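Local structure of FERM, ARHGEF and pleckstrin domain-containing protein 2 (Mus musculus, 6D2K) at residues 130-135 with 142-147; 206-211 with 260-265; 215-220 with 242-247. The protein acts as a guanine nucleotide exchange factor that activates RAC1 in semaphorin, integrin and osteoclast signalling, this chain being its FERM domain. All coordinates share one frame; numbering follows the deposited sequence. Where two conformers were deposited one is given.

Interaction 1 (130-135 with 142-147); sequences HLLQSE and TLDREH
Leu132 and Glu135 both meet the imidazole of His147, one with a methyl and the other with a carboxylate oxygen. Leu132 CD2 lies 3.4 Å from His147 CD2, oblique to the ring, and the leucine and histidine side chains run alongside each other, pointing opposite ways. Glu135 OE2 sits in the ring plane at its edge, 3.2 Å from His147 CE1, with the carboxylate turned 85° to the ring. That is a contact with a ring carbon; the polar bond of the ring is made at NE2, with Tyr153 OH. The other methyl of Leu132, CD1, rests 3.7 Å from Asp144 OD2, an oxygen already hydrogen-bonded to ND1 of His168. The imidazole of His147 reaches the 130-135 helix because chi1 is 178°, which puts CG opposite the backbone N, and the bond to Tyr153 probably limits its rotation. Substituting an alanine for His147 would probably leave Tyr153 OH without this partner and open a gap beside Leu132 CD2. No hydrogen bond joins the two segments, and the buried area of 198 Å², both sides summed, comes from these four residues. The local axes stay 11.8 Å apart, with Leu132 and Asp144 nearest in backbone register. In the helical FERM central domain, helix 121-136 leads through a short turn into helix 141-150, the two packed nearly perpendicular (104°), while Leu132 also packs on Ile164 and His168 of helix 161-168 and Gln133 touches Ser179 of helix 176-187.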
ATOM      1  N   HIS A 130       7.372 -13.407 -13.304  1.00 11.91           N
ATOM      2  CA  HIS A 130       6.697 -14.279 -12.341  1.00 12.06           C
ATOM      3  C   HIS A 130       5.202 -14.004 -12.297  1.00 10.46           C
ATOM      4  O   HIS A 130       4.395 -14.941 -12.173  1.00 11.06           O
ATOM      5  CB  HIS A 130       7.316 -14.164 -10.948  1.00 12.28           C
ATOM      6  CG  HIS A 130       8.594 -14.933 -10.809  1.00 15.32           C
ATOM      7  ND1 HIS A 130       9.819 -14.336 -10.609  1.00 15.76           N
ATOM      8  CD2 HIS A 130       8.830 -16.263 -10.891  1.00  9.28           C
ATOM      9  CE1 HIS A 130      10.755 -15.273 -10.545  1.00 11.89           C
ATOM     10  NE2 HIS A 130      10.176 -16.447 -10.715  1.00 18.36           N
ATOM     11  N   LEU A 131       4.827 -12.733 -12.429  1.00 11.82           N
ATOM     12  CA  LEU A 131       3.407 -12.393 -12.500  1.00 11.80           C
ATOM     13  C   LEU A 131       2.755 -13.034 -13.725  1.00 12.41           C
ATOM     14  O   LEU A 131       1.634 -13.545 -13.638  1.00 13.69           O
ATOM     15  CB  LEU A 131       3.204 -10.870 -12.503  1.00 12.48           C
ATOM     16  CG  LEU A 131       3.526 -10.158 -11.189  1.00 14.28           C
ATOM     17  CD1 LEU A 131       3.613  -8.638 -11.394  1.00 14.42           C
ATOM     18  CD2 LEU A 131       2.509 -10.504 -10.124  1.00 12.93           C
ATOM     19  N   LEU A 132       3.465 -13.033 -14.855  1.00 11.36           N
ATOM     20  CA  LEU A 132       2.989 -13.747 -16.048  1.00 13.82           C
ATOM     21  C   LEU A 132       2.841 -15.239 -15.778  1.00 11.79           C
ATOM     22  O   LEU A 132       1.838 -15.843 -16.146  1.00 13.85           O
ATOM     23  CB  LEU A 132       3.917 -13.521 -17.243  1.00 13.49           C
ATOM     24  CG  LEU A 132       3.944 -12.127 -17.869  1.00 16.16           C
ATOM     25  CD1 LEU A 132       4.896 -12.133 -19.057  1.00 18.69           C
ATOM     26  CD2 LEU A 132       2.552 -11.676 -18.297  1.00 16.43           C
ATOM     27  N   GLN A 133       3.830 -15.848 -15.133  1.00 10.96           N
ATOM     28  CA  GLN A 133       3.731 -17.283 -14.862  1.00 13.57           C
ATOM     29  C   GLN A 133       2.490 -17.604 -14.018  1.00 11.53           C
ATOM     30  O   GLN A 133       1.775 -18.577 -14.286  1.00 13.21           O
ATOM     31  CB  GLN A 133       5.018 -17.784 -14.207  1.00 14.86           C
ATOM     32  CG  GLN A 133       5.102 -19.307 -14.003  1.00 13.29           C
ATOM     33  CD  GLN A 133       5.110 -20.089 -15.308  1.00 13.66           C
ATOM     34  OE1 GLN A 133       5.559 -19.597 -16.340  1.00 14.91           O
ATOM     35  NE2 GLN A 133       4.624 -21.331 -15.259  1.00 17.01           N
ATOM     36  N   SER A 134       2.194 -16.757 -13.035  1.00 11.30           N
ATOM     37  CA  SER A 134       1.022 -16.992 -12.196  1.00 12.09           C
ATOM     38  C   SER A 134      -0.282 -16.853 -12.967  1.00 12.62           C
ATOM     39  O   SER A 134      -1.224 -17.602 -12.713  1.00 18.63           O
ATOM     40  CB  SER A 134       0.991 -16.044 -10.984  1.00 12.73           C
ATOM     41  OG  SER A 134       0.613 -14.729 -11.352  1.00 20.02           O
ATOM     42  N   GLU A 135      -0.348 -15.900 -13.896  1.00 12.57           N
ATOM     43  CA  GLU A 135      -1.625 -15.555 -14.505  1.00 16.03           C
ATOM     44  C   GLU A 135      -1.901 -16.328 -15.784  1.00 14.47           C
ATOM     45  O   GLU A 135      -3.020 -16.808 -15.991  1.00 16.59           O
ATOM     46  CB  GLU A 135      -1.717 -14.047 -14.760  1.00 17.57           C
ATOM     47  CG  GLU A 135      -3.082 -13.620 -15.305  1.00 18.67           C
ATOM     48  CD  GLU A 135      -3.399 -12.168 -15.018  1.00 23.05           C
ATOM     49  OE1 GLU A 135      -3.305 -11.755 -13.844  1.00 25.37           O
ATOM     50  OE2 GLU A 135      -3.766 -11.437 -15.964  1.00 29.27           O
ATOM     51  N   THR A 142       3.921 -15.937 -28.468  1.00 23.09           N
ATOM     52  CA  THR A 142       2.696 -15.303 -28.924  1.00 22.88           C
ATOM     53  C   THR A 142       1.747 -14.983 -27.762  1.00 21.37           C
ATOM     54  O   THR A 142       1.187 -13.895 -27.687  1.00 22.79           O
ATOM     55  CB  THR A 142       1.973 -16.177 -29.970  1.00 30.12           C
ATOM     56  OG1 THR A 142       2.780 -16.268 -31.150  1.00 36.08           O
ATOM     57  CG2 THR A 142       0.630 -15.583 -30.334  1.00 31.22           C
ATOM     58  N   LEU A 143       1.570 -15.943 -26.864  1.00 21.29           N
ATOM     59  CA  LEU A 143       0.674 -15.776 -25.725  0.51 18.92           C
ATOM     60  C   LEU A 143       1.138 -14.616 -24.851  1.00 16.14           C
ATOM     61  O   LEU A 143       0.328 -13.793 -24.424  1.00 15.78           O
ATOM     62  CB  LEU A 143       0.631 -17.064 -24.900  1.00 18.52           C
ATOM     63  CG  LEU A 143      -0.287 -17.095 -23.678  1.00 24.53           C
ATOM     64  CD1 LEU A 143      -1.727 -17.239 -24.125  1.00 31.20           C
ATOM     65  CD2 LEU A 143       0.095 -18.245 -22.743  1.00 26.87           C
ATOM     66  N   ASP A 144       2.444 -14.563 -24.595  1.00 17.89           N
ATOM     67  CA  ASP A 144       3.027 -13.486 -23.781  1.00 16.15           C
ATOM     68  C   ASP A 144       2.832 -12.119 -24.431  1.00 19.07           C
ATOM     69  O   ASP A 144       2.407 -11.176 -23.778  1.00 16.66           O
ATOM     70  CB  ASP A 144       4.522 -13.718 -23.537  1.00 18.62           C
ATOM     71  CG  ASP A 144       4.801 -14.701 -22.403  1.00 18.99           C
ATOM     72  OD1 ASP A 144       4.055 -15.693 -22.246  1.00 23.39           O
ATOM     73  OD2 ASP A 144       5.801 -14.504 -21.682  1.00 21.25           O
ATOM     74  N   ARG A 145       3.167 -12.014 -25.716  1.00 17.88           N
ATOM     75  CA  ARG A 145       3.063 -10.737 -26.417  1.00 21.42           C
ATOM     76  C   ARG A 145       1.627 -10.237 -26.502  1.00 19.95           C
ATOM     77  O   ARG A 145       1.365  -9.053 -26.315  1.00 20.80           O
ATOM     78  CB  ARG A 145       3.694 -10.819 -27.809  1.00 22.76           C
ATOM     79  CG  ARG A 145       5.197 -11.061 -27.763  1.00 28.09           C
ATOM     80  CD  ARG A 145       5.856 -10.844 -29.116  1.00 33.65           C
ATOM     81  NE  ARG A 145       7.308 -10.960 -29.021  1.00 35.74           N
ATOM     82  CZ  ARG A 145       8.127  -9.945 -28.768  1.00 35.57           C
ATOM     83  NH1 ARG A 145       7.641  -8.725 -28.586  1.00 36.22           N
ATOM     84  NH2 ARG A 145       9.436 -10.153 -28.703  1.00 40.29           N
ATOM     85  N   GLU A 146       0.683 -11.126 -26.790  1.00 18.58           N
ATOM     86  CA  GLU A 146      -0.708 -10.708 -26.818  1.00 19.37           C
ATOM     87  C   GLU A 146      -1.185 -10.277 -25.433  1.00 15.77           C
ATOM     88  O   GLU A 146      -1.900  -9.286 -25.295  1.00 17.97           O
ATOM     89  CB  GLU A 146      -1.615 -11.794 -27.416  1.00 23.29           C
ATOM     90  CG  GLU A 146      -1.422 -11.979 -28.915  1.00 24.75           C
ATOM     91  CD  GLU A 146      -2.395 -12.987 -29.532  1.00 37.03           C
ATOM     92  OE1 GLU A 146      -3.299 -13.481 -28.827  1.00 37.96           O
ATOM     93  OE2 GLU A 146      -2.257 -13.287 -30.734  1.00 37.31           O
ATOM     94  N   HIS A 147      -0.769 -11.001 -24.402  1.00 17.88           N
ATOM     95  CA  HIS A 147      -1.193 -10.655 -23.051  1.00 17.47           C
ATOM     96  C   HIS A 147      -0.635  -9.295 -22.635  1.00 16.62           C
ATOM     97  O   HIS A 147      -1.342  -8.484 -22.057  1.00 16.22           O
ATOM     98  CB  HIS A 147      -0.749 -11.718 -22.059  1.00 16.03           C
ATOM     99  CG  HIS A 147      -1.118 -11.407 -20.646  1.00 21.06           C
ATOM    100  ND1 HIS A 147      -2.342 -11.733 -20.103  1.00 22.25           N
ATOM    101  CD2 HIS A 147      -0.419 -10.796 -19.658  1.00 20.76           C
ATOM    102  CE1 HIS A 147      -2.381 -11.342 -18.840  1.00 23.53           C
ATOM    103  NE2 HIS A 147      -1.226 -10.770 -18.548  1.00 21.10           N
TER

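Interaction 2 (206-211 with 260-265); sequences TKINLA and LEFLLG
Leu210 holds CG anti to its carbonyl carbon (chi1 -68°), and Phe262 does the same with its ring; since both residues direct CB toward the opposing strand, the isobutyl group comes over one face of the ring. Leu210 CD2 stands over the centre of the Phe262 ring, 4.2 Å from the centroid and 9° off the normal, a CH-pi contact with good centring. The second methyl, Leu210 CD1, touches both Phe262 CB at 3.9 Å and Leu264 CD1 at 4.0 Å. Strands 207-213 and 259-264 belong to the antiparallel sheet of the PH-like FERM C-terminal domain, but strand 198-201 lies between them in sheet order. Their short segments run at 97° with axes 9.0 Å apart, evidence of a strongly curled sheet whose side chains meet across its concave interior. Ile208 approaches the same ring nearly at a right angle, its CD1 4.0 Å from Phe262 CD1. Around this group, Ile208 and Leu210 also touch Ala200 and Val219, whereas Phe262 lies on Ile246 and Leu264 on Phe244 of strand 243-247.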
ATOM      1  N   THR A 206      14.842  21.622   4.299  1.00 28.79           N
ATOM      2  CA  THR A 206      15.117  20.678   3.227  1.00 30.09           C
ATOM      3  C   THR A 206      13.871  19.868   2.906  1.00 26.89           C
ATOM      4  O   THR A 206      13.217  19.363   3.806  1.00 27.27           O
ATOM      5  CB  THR A 206      16.242  19.725   3.630  1.00 31.50           C
ATOM      6  OG1 THR A 206      17.395  20.499   3.982  1.00 33.86           O
ATOM      7  CG2 THR A 206      16.583  18.761   2.488  1.00 30.13           C
ATOM      8  N   LYS A 207      13.539  19.761   1.626  1.00 28.83           N
ATOM      9  CA  LYS A 207      12.400  18.946   1.212  1.00 29.83           C
ATOM     10  C   LYS A 207      12.747  17.460   1.308  1.00 28.00           C
ATOM     11  O   LYS A 207      13.744  16.997   0.733  1.00 26.97           O
ATOM     12  CB  LYS A 207      11.950  19.307  -0.206  1.00 29.65           C
ATOM     13  CG  LYS A 207      11.471  20.742  -0.369  1.00 32.59           C
ATOM     14  CD  LYS A 207      10.294  21.048   0.548  1.00 37.31           C
ATOM     15  CE  LYS A 207       9.725  22.441   0.291  1.00 41.56           C
ATOM     16  NZ  LYS A 207       8.508  22.717   1.112  1.00 41.64           N
ATOM     17  N   ILE A 208      11.931  16.719   2.057  1.00 21.58           N
ATOM     18  CA  ILE A 208      12.142  15.284   2.236  1.00 21.15           C
ATOM     19  C   ILE A 208      10.840  14.514   2.043  1.00 18.58           C
ATOM     20  O   ILE A 208       9.773  15.106   1.921  1.00 19.59           O
ATOM     21  CB  ILE A 208      12.753  14.961   3.630  1.00 26.59           C
ATOM     22  CG1 ILE A 208      11.922  15.575   4.764  1.00 25.73           C
ATOM     23  CG2 ILE A 208      14.179  15.473   3.720  1.00 29.02           C
ATOM     24  CD1 ILE A 208      10.733  14.745   5.179  1.00 26.62           C
ATOM     25  N   ASN A 209      10.947  13.193   1.990  1.00 19.40           N
ATOM     26  CA  ASN A 209       9.776  12.335   1.920  1.00 17.32           C
ATOM     27  C   ASN A 209       9.710  11.500   3.183  1.00 15.27           C
ATOM     28  O   ASN A 209      10.656  10.778   3.506  1.00 18.16           O
ATOM     29  CB  ASN A 209       9.847  11.429   0.688  1.00 16.96           C
ATOM     30  CG  ASN A 209       9.645  12.195  -0.607  1.00 21.23           C
ATOM     31  OD1 ASN A 209       8.678  12.940  -0.760  1.00 22.67           O
ATOM     32  ND2 ASN A 209      10.566  12.024  -1.542  1.00 27.77           N
ATOM     33  N   LEU A 210       8.604  11.613   3.908  1.00 13.52           N
ATOM     34  CA  LEU A 210       8.362  10.783   5.083  1.00 13.30           C
ATOM     35  C   LEU A 210       7.662   9.490   4.688  1.00 13.11           C
ATOM     36  O   LEU A 210       6.847   9.450   3.751  1.00 13.11           O
ATOM     37  CB  LEU A 210       7.508  11.520   6.120  1.00 13.24           C
ATOM     38  CG  LEU A 210       8.180  12.705   6.800  1.00 13.60           C
ATOM     39  CD1 LEU A 210       7.184  13.427   7.692  1.00 15.02           C
ATOM     40  CD2 LEU A 210       9.373  12.249   7.626  1.00 18.00           C
ATOM     41  N   ALA A 211       7.994   8.424   5.402  1.00 12.71           N
ATOM     42  CA  ALA A 211       7.307   7.149   5.207  1.00 12.42           C
ATOM     43  C   ALA A 211       7.299   6.377   6.507  1.00 12.33           C
ATOM     44  O   ALA A 211       7.940   6.764   7.481  1.00 12.97           O
ATOM     45  CB  ALA A 211       7.967   6.333   4.087  1.00 12.54           C
ATOM     46  N   LEU A 260      12.042  15.674  17.142  1.00 18.42           N
ATOM     47  CA  LEU A 260      12.277  16.119  15.779  1.00 19.39           C
ATOM     48  C   LEU A 260      10.953  16.583  15.202  1.00 19.04           C
ATOM     49  O   LEU A 260       9.905  16.012  15.510  1.00 19.43           O
ATOM     50  CB  LEU A 260      12.813  14.978  14.917  1.00 21.38           C
ATOM     51  CG  LEU A 260      14.149  14.373  15.333  1.00 24.86           C
ATOM     52  CD1 LEU A 260      14.614  13.362  14.284  1.00 24.24           C
ATOM     53  CD2 LEU A 260      15.175  15.470  15.524  1.00 32.47           C
ATOM     54  N   GLU A 261      11.013  17.619  14.374  1.00 18.08           N
ATOM     55  CA  GLU A 261       9.815  18.202  13.775  1.00 19.76           C
ATOM     56  C   GLU A 261       9.896  18.239  12.258  1.00 18.95           C
ATOM     57  O   GLU A 261      10.924  18.608  11.690  1.00 18.16           O
ATOM     58  CB  GLU A 261       9.593  19.622  14.292  1.00 21.94           C
ATOM     59  CG  GLU A 261       8.892  19.692  15.625  1.00 29.91           C
ATOM     60  CD  GLU A 261       8.247  21.047  15.863  1.00 36.03           C
ATOM     61  OE1 GLU A 261       8.361  21.569  16.993  1.00 39.64           O
ATOM     62  OE2 GLU A 261       7.631  21.593  14.918  1.00 40.62           O
ATOM     63  N   PHE A 262       8.806  17.842  11.605  1.00 15.41           N
ATOM     64  CA  PHE A 262       8.714  17.913  10.150  1.00 16.02           C
ATOM     65  C   PHE A 262       7.447  18.649   9.772  1.00 16.68           C
ATOM     66  O   PHE A 262       6.420  18.501  10.432  1.00 17.47           O
ATOM     67  CB  PHE A 262       8.718  16.505   9.553  1.00 13.91           C
ATOM     68  CG  PHE A 262       9.973  15.742   9.859  1.00 15.81           C
ATOM     69  CD1 PHE A 262      11.080  15.863   9.041  1.00 21.08           C
ATOM     70  CD2 PHE A 262      10.051  14.944  10.984  1.00 21.13           C
ATOM     71  CE1 PHE A 262      12.251  15.166   9.329  1.00 22.99           C
ATOM     72  CE2 PHE A 262      11.211  14.254  11.277  1.00 20.48           C
ATOM     73  CZ  PHE A 262      12.313  14.374  10.454  1.00 21.68           C
ATOM     74  N   LEU A 263       7.514  19.447   8.712  1.00 14.70           N
ATOM     75  CA  LEU A 263       6.360  20.224   8.300  1.00 16.92           C
ATOM     76  C   LEU A 263       5.745  19.591   7.062  1.00 15.93           C
ATOM     77  O   LEU A 263       6.412  19.466   6.035  1.00 17.68           O
ATOM     78  CB  LEU A 263       6.787  21.660   7.990  1.00 18.92           C
ATOM     79  CG  LEU A 263       5.670  22.683   7.890  1.00 22.23           C
ATOM     80  CD1 LEU A 263       5.129  22.955   9.295  1.00 26.14           C
ATOM     81  CD2 LEU A 263       6.200  23.970   7.264  1.00 28.00           C
ATOM     82  N   LEU A 264       4.482  19.181   7.147  1.00 14.29           N
ATOM     83  CA  LEU A 264       3.813  18.626   5.963  1.00 14.77           C
ATOM     84  C   LEU A 264       3.010  19.722   5.262  1.00 15.63           C
ATOM     85  O   LEU A 264       3.033  20.879   5.683  1.00 17.10           O
ATOM     86  CB  LEU A 264       2.942  17.415   6.312  1.00 13.70           C
ATOM     87  CG  LEU A 264       3.741  16.129   6.563  1.00 12.58           C
ATOM     88  CD1 LEU A 264       4.237  16.088   7.995  1.00 14.13           C
ATOM     89  CD2 LEU A 264       2.932  14.879   6.242  1.00 15.36           C
ATOM     90  N   GLY A 265       2.312  19.365   4.192  1.00 16.03           N
ATOM     91  CA  GLY A 265       1.715  20.374   3.336  1.00 19.22           C
ATOM     92  C   GLY A 265       0.423  20.975   3.851  1.00 18.63           C
ATOM     93  O   GLY A 265       0.012  22.048   3.412  1.00 16.99           O
TER

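Interaction 3 (215-220 with 242-247); sequences MGVLVF and KRFLIK
The backbones of 215-220 and 242-247 stay well apart, the nearest CA atoms being those of Val217 and Ile246 at 8.8 Å, so the contact is made by side chains without a hydrogen bond between the segments. Val217 carries its whole side of it through one methyl. CG1 stands anti to the backbone N (chi1 179°), and from there it meets Ile246 CD1 at 3.9 Å, the two side chains reaching toward each other tip to tip. The end of Ile246 is extended, with CD1 anti to CA (chi2 177°), which carries the methyl far enough to span the separation. The same Val217 CG1 also comes within 4.3 Å of Phe244 CE2, approaching the ring obliquely. Phe244 and Ile246 are two residues apart on strand 243-247, so both send CB toward the other segment, and one valine methyl touches both. Beyond the two segments, Phe244 meets Phe273 of helix 267-284 edge-to-face, while Val217 also touches Trp231. This places the contact inside the PH-like FERM C-terminal domain, where the curved sheet and its C-terminal helix share a core. All three touching side chains are buried and aliphatic or aromatic, and only 100 Å² is buried between the segments, which implies cohesion by dispersion and exclusion of water, with shape rather than polar pairing setting the fit.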
ATOM      1  N   MET A 215       9.567  -1.286  10.505  1.00 17.19           N
ATOM      2  CA  MET A 215      10.764  -0.962  11.293  1.00 17.89           C
ATOM      3  C   MET A 215      10.665   0.346  12.068  1.00 18.24           C
ATOM      4  O   MET A 215      11.285   0.494  13.119  1.00 16.44           O
ATOM      5  CB  MET A 215      11.991  -0.884  10.404  1.00 21.22           C
ATOM      6  CG  MET A 215      13.224  -1.447  11.055  1.00 36.52           C
ATOM      7  SD  MET A 215      13.337  -3.174  10.581  1.00 36.07           S
ATOM      8  CE  MET A 215      13.597  -2.958   8.822  1.00 40.72           C
ATOM      9  N   GLY A 216       9.910   1.301  11.539  1.00 15.33           N
ATOM     10  CA  GLY A 216       9.818   2.609  12.168  1.00 15.88           C
ATOM     11  C   GLY A 216       9.449   3.709  11.190  1.00 13.52           C
ATOM     12  O   GLY A 216       8.931   3.452  10.098  1.00 14.12           O
ATOM     13  N   VAL A 217       9.699   4.952  11.599  1.00 12.16           N
ATOM     14  CA  VAL A 217       9.432   6.091  10.752  1.00 12.53           C
ATOM     15  C   VAL A 217      10.664   6.399   9.933  1.00 14.36           C
ATOM     16  O   VAL A 217      11.791   6.388  10.443  1.00 15.80           O
ATOM     17  CB  VAL A 217       8.993   7.302  11.584  1.00 11.51           C
ATOM     18  CG1 VAL A 217       8.728   8.516  10.685  1.00 15.19           C
ATOM     19  CG2 VAL A 217       7.748   6.926  12.361  1.00 14.76           C
ATOM     20  N   LEU A 218      10.444   6.657   8.652  1.00 13.26           N
ATOM     21  CA  LEU A 218      11.527   6.746   7.695  1.00 13.03           C
ATOM     22  C   LEU A 218      11.606   8.114   7.045  1.00 16.37           C
ATOM     23  O   LEU A 218      10.585   8.766   6.818  1.00 15.33           O
ATOM     24  CB  LEU A 218      11.358   5.669   6.610  1.00 13.68           C
ATOM     25  CG  LEU A 218      11.048   4.239   7.058  1.00 15.40           C
ATOM     26  CD1 LEU A 218      10.863   3.358   5.823  1.00 14.57           C
ATOM     27  CD2 LEU A 218      12.156   3.664   7.910  1.00 16.09           C
ATOM     28  N   VAL A 219      12.828   8.544   6.739  1.00 16.47           N
ATOM     29  CA  VAL A 219      13.048   9.786   6.013  1.00 16.45           C
ATOM     30  C   VAL A 219      13.839   9.522   4.739  1.00 19.89           C
ATOM     31  O   VAL A 219      14.918   8.922   4.781  1.00 21.73           O
ATOM     32  CB  VAL A 219      13.808  10.835   6.864  1.00 17.96           C
ATOM     33  CG1 VAL A 219      14.035  12.110   6.052  1.00 22.09           C
ATOM     34  CG2 VAL A 219      13.025  11.144   8.117  1.00 17.64           C
ATOM     35  N   PHE A 220      13.288   9.963   3.614  1.00 19.90           N
ATOM     36  CA  PHE A 220      13.960   9.889   2.325  1.00 21.19           C
ATOM     37  C   PHE A 220      14.230  11.308   1.843  1.00 25.81           C
ATOM     38  O   PHE A 220      13.423  12.205   2.052  1.00 26.93           O
ATOM     39  CB  PHE A 220      13.069   9.187   1.299  1.00 22.01           C
ATOM     40  CG  PHE A 220      12.907   7.717   1.528  1.00 20.61           C
ATOM     41  CD1 PHE A 220      13.544   6.806   0.696  1.00 26.17           C
ATOM     42  CD2 PHE A 220      12.100   7.234   2.541  1.00 17.06           C
ATOM     43  CE1 PHE A 220      13.388   5.446   0.880  1.00 22.14           C
ATOM     44  CE2 PHE A 220      11.938   5.880   2.736  1.00 18.66           C
ATOM     45  CZ  PHE A 220      12.589   4.976   1.899  1.00 22.24           C
ATOM     46  N   LYS A 242       0.207  21.636  10.892  1.00 11.91           N
ATOM     47  CA  LYS A 242       1.021  21.045   9.821  1.00 15.38           C
ATOM     48  C   LYS A 242       2.282  20.334  10.315  1.00 11.75           C
ATOM     49  O   LYS A 242       3.021  19.768   9.500  1.00 13.79           O
ATOM     50  CB  LYS A 242       1.444  22.100   8.795  1.00 17.38           C
ATOM     51  CG  LYS A 242       0.278  22.773   8.093  1.00 18.42           C
ATOM     52  CD  LYS A 242       0.755  23.573   6.891  1.00 21.80           C
ATOM     53  CE  LYS A 242       1.718  24.668   7.275  1.00 27.57           C
ATOM     54  NZ  LYS A 242       1.920  25.608   6.134  1.00 33.83           N
ATOM     55  N   ARG A 243       2.528  20.379  11.622  1.00 12.55           N
ATOM     56  CA  ARG A 243       3.771  19.872  12.212  1.00 12.18           C
ATOM     57  C   ARG A 243       3.637  18.437  12.699  1.00 14.59           C
ATOM     58  O   ARG A 243       2.746  18.137  13.495  1.00 15.24           O
ATOM     59  CB  ARG A 243       4.181  20.755  13.412  1.00 12.77           C
ATOM     60  CG  ARG A 243       4.526  22.186  13.045  1.00 24.60           C
ATOM     61  CD  ARG A 243       4.479  23.111  14.276  1.00 30.99           C
ATOM     62  NE  ARG A 243       5.220  22.570  15.409  1.00 37.38           N
ATOM     63  CZ  ARG A 243       4.885  22.755  16.683  1.00 29.93           C
ATOM     64  NH1 ARG A 243       3.806  23.461  16.993  1.00 29.11           N
ATOM     65  NH2 ARG A 243       5.627  22.218  17.642  1.00 31.21           N
ATOM     66  N   PHE A 244       4.535  17.566  12.233  1.00 13.43           N
ATOM     67  CA  PHE A 244       4.625  16.187  12.715  1.00 11.69           C
ATOM     68  C   PHE A 244       5.784  16.072  13.705  1.00 12.95           C
ATOM     69  O   PHE A 244       6.898  16.475  13.394  1.00 14.84           O
ATOM     70  CB  PHE A 244       4.845  15.240  11.528  1.00 11.27           C
ATOM     71  CG  PHE A 244       5.012  13.800  11.916  1.00 10.96           C
ATOM     72  CD1 PHE A 244       3.966  13.086  12.479  1.00 13.97           C
ATOM     73  CD2 PHE A 244       6.217  13.157  11.700  1.00 16.53           C
ATOM     74  CE1 PHE A 244       4.129  11.749  12.814  1.00 16.14           C
ATOM     75  CE2 PHE A 244       6.393  11.827  12.042  1.00 15.62           C
ATOM     76  CZ  PHE A 244       5.347  11.128  12.603  1.00 12.71           C
ATOM     77  N   LEU A 245       5.516  15.540  14.895  1.00 13.11           N
ATOM     78  CA  LEU A 245       6.501  15.524  15.981  1.00 16.01           C
ATOM     79  C   LEU A 245       6.885  14.105  16.392  1.00 15.42           C
ATOM     80  O   LEU A 245       6.025  13.307  16.746  1.00 15.94           O
ATOM     81  CB  LEU A 245       5.953  16.278  17.208  1.00 17.08           C
ATOM     82  CG  LEU A 245       5.824  17.811  17.142  1.00 22.83           C
ATOM     83  CD1 LEU A 245       4.835  18.256  16.081  1.00 26.45           C
ATOM     84  CD2 LEU A 245       5.411  18.359  18.496  1.00 26.07           C
ATOM     85  N   ILE A 246       8.176  13.788  16.338  1.00 13.94           N
ATOM     86  CA  ILE A 246       8.641  12.485  16.796  1.00 14.32           C
ATOM     87  C   ILE A 246       9.480  12.672  18.047  1.00 17.39           C
ATOM     88  O   ILE A 246      10.522  13.324  17.989  1.00 16.43           O
ATOM     89  CB  ILE A 246       9.548  11.802  15.763  1.00 18.38           C
ATOM     90  CG1 ILE A 246       8.919  11.794  14.380  1.00 21.30           C
ATOM     91  CG2 ILE A 246       9.849  10.375  16.205  1.00 16.98           C
ATOM     92  CD1 ILE A 246       9.809  11.183  13.312  1.00 24.41           C
ATOM     93  N   LYS A 247       9.029  12.115  19.169  1.00 15.06           N
ATOM     94  CA  LYS A 247       9.855  12.138  20.389  1.00 15.09           C
ATOM     95  C   LYS A 247      10.732  10.892  20.383  1.00 18.92           C
ATOM     96  O   LYS A 247      10.220   9.773  20.242  1.00 22.43           O
ATOM     97  CB  LYS A 247       8.977  12.187  21.638  1.00 17.38           C
ATOM     98  CG  LYS A 247       9.779  12.371  22.916  1.00 21.54           C
ATOM     99  CD  LYS A 247       8.873  12.380  24.129  1.00 21.58           C
ATOM    100  CE  LYS A 247       9.687  12.128  25.389  1.00 25.98           C
ATOM    101  NZ  LYS A 247       8.833  12.049  26.606  1.00 34.91           N
TER

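How the interactions relate
From the N terminus, interaction 1 comes first, closing a short helix-to-helix turn in the FERM central domain before either of the others begins. The chain then enters the PH-like domain, where 206-211 opens interaction 2 and 260-265 closes it; interaction 3, between 215-220 and 242-247, is nested inside that loop. Their centres are 8 Å apart, and they touch directly: Glu261 OE2 forms a 2.6 Å salt bridge to Arg243 NE. In sheet order, strands 207-213 and 216-221 lie on one side of strand 198-201, and 259-264 and 243-247 on the other, so each contact ties these two halves together. Interaction 1 lies on the opposite side of the chain's centre, about 40 Å from interaction 3 between centres.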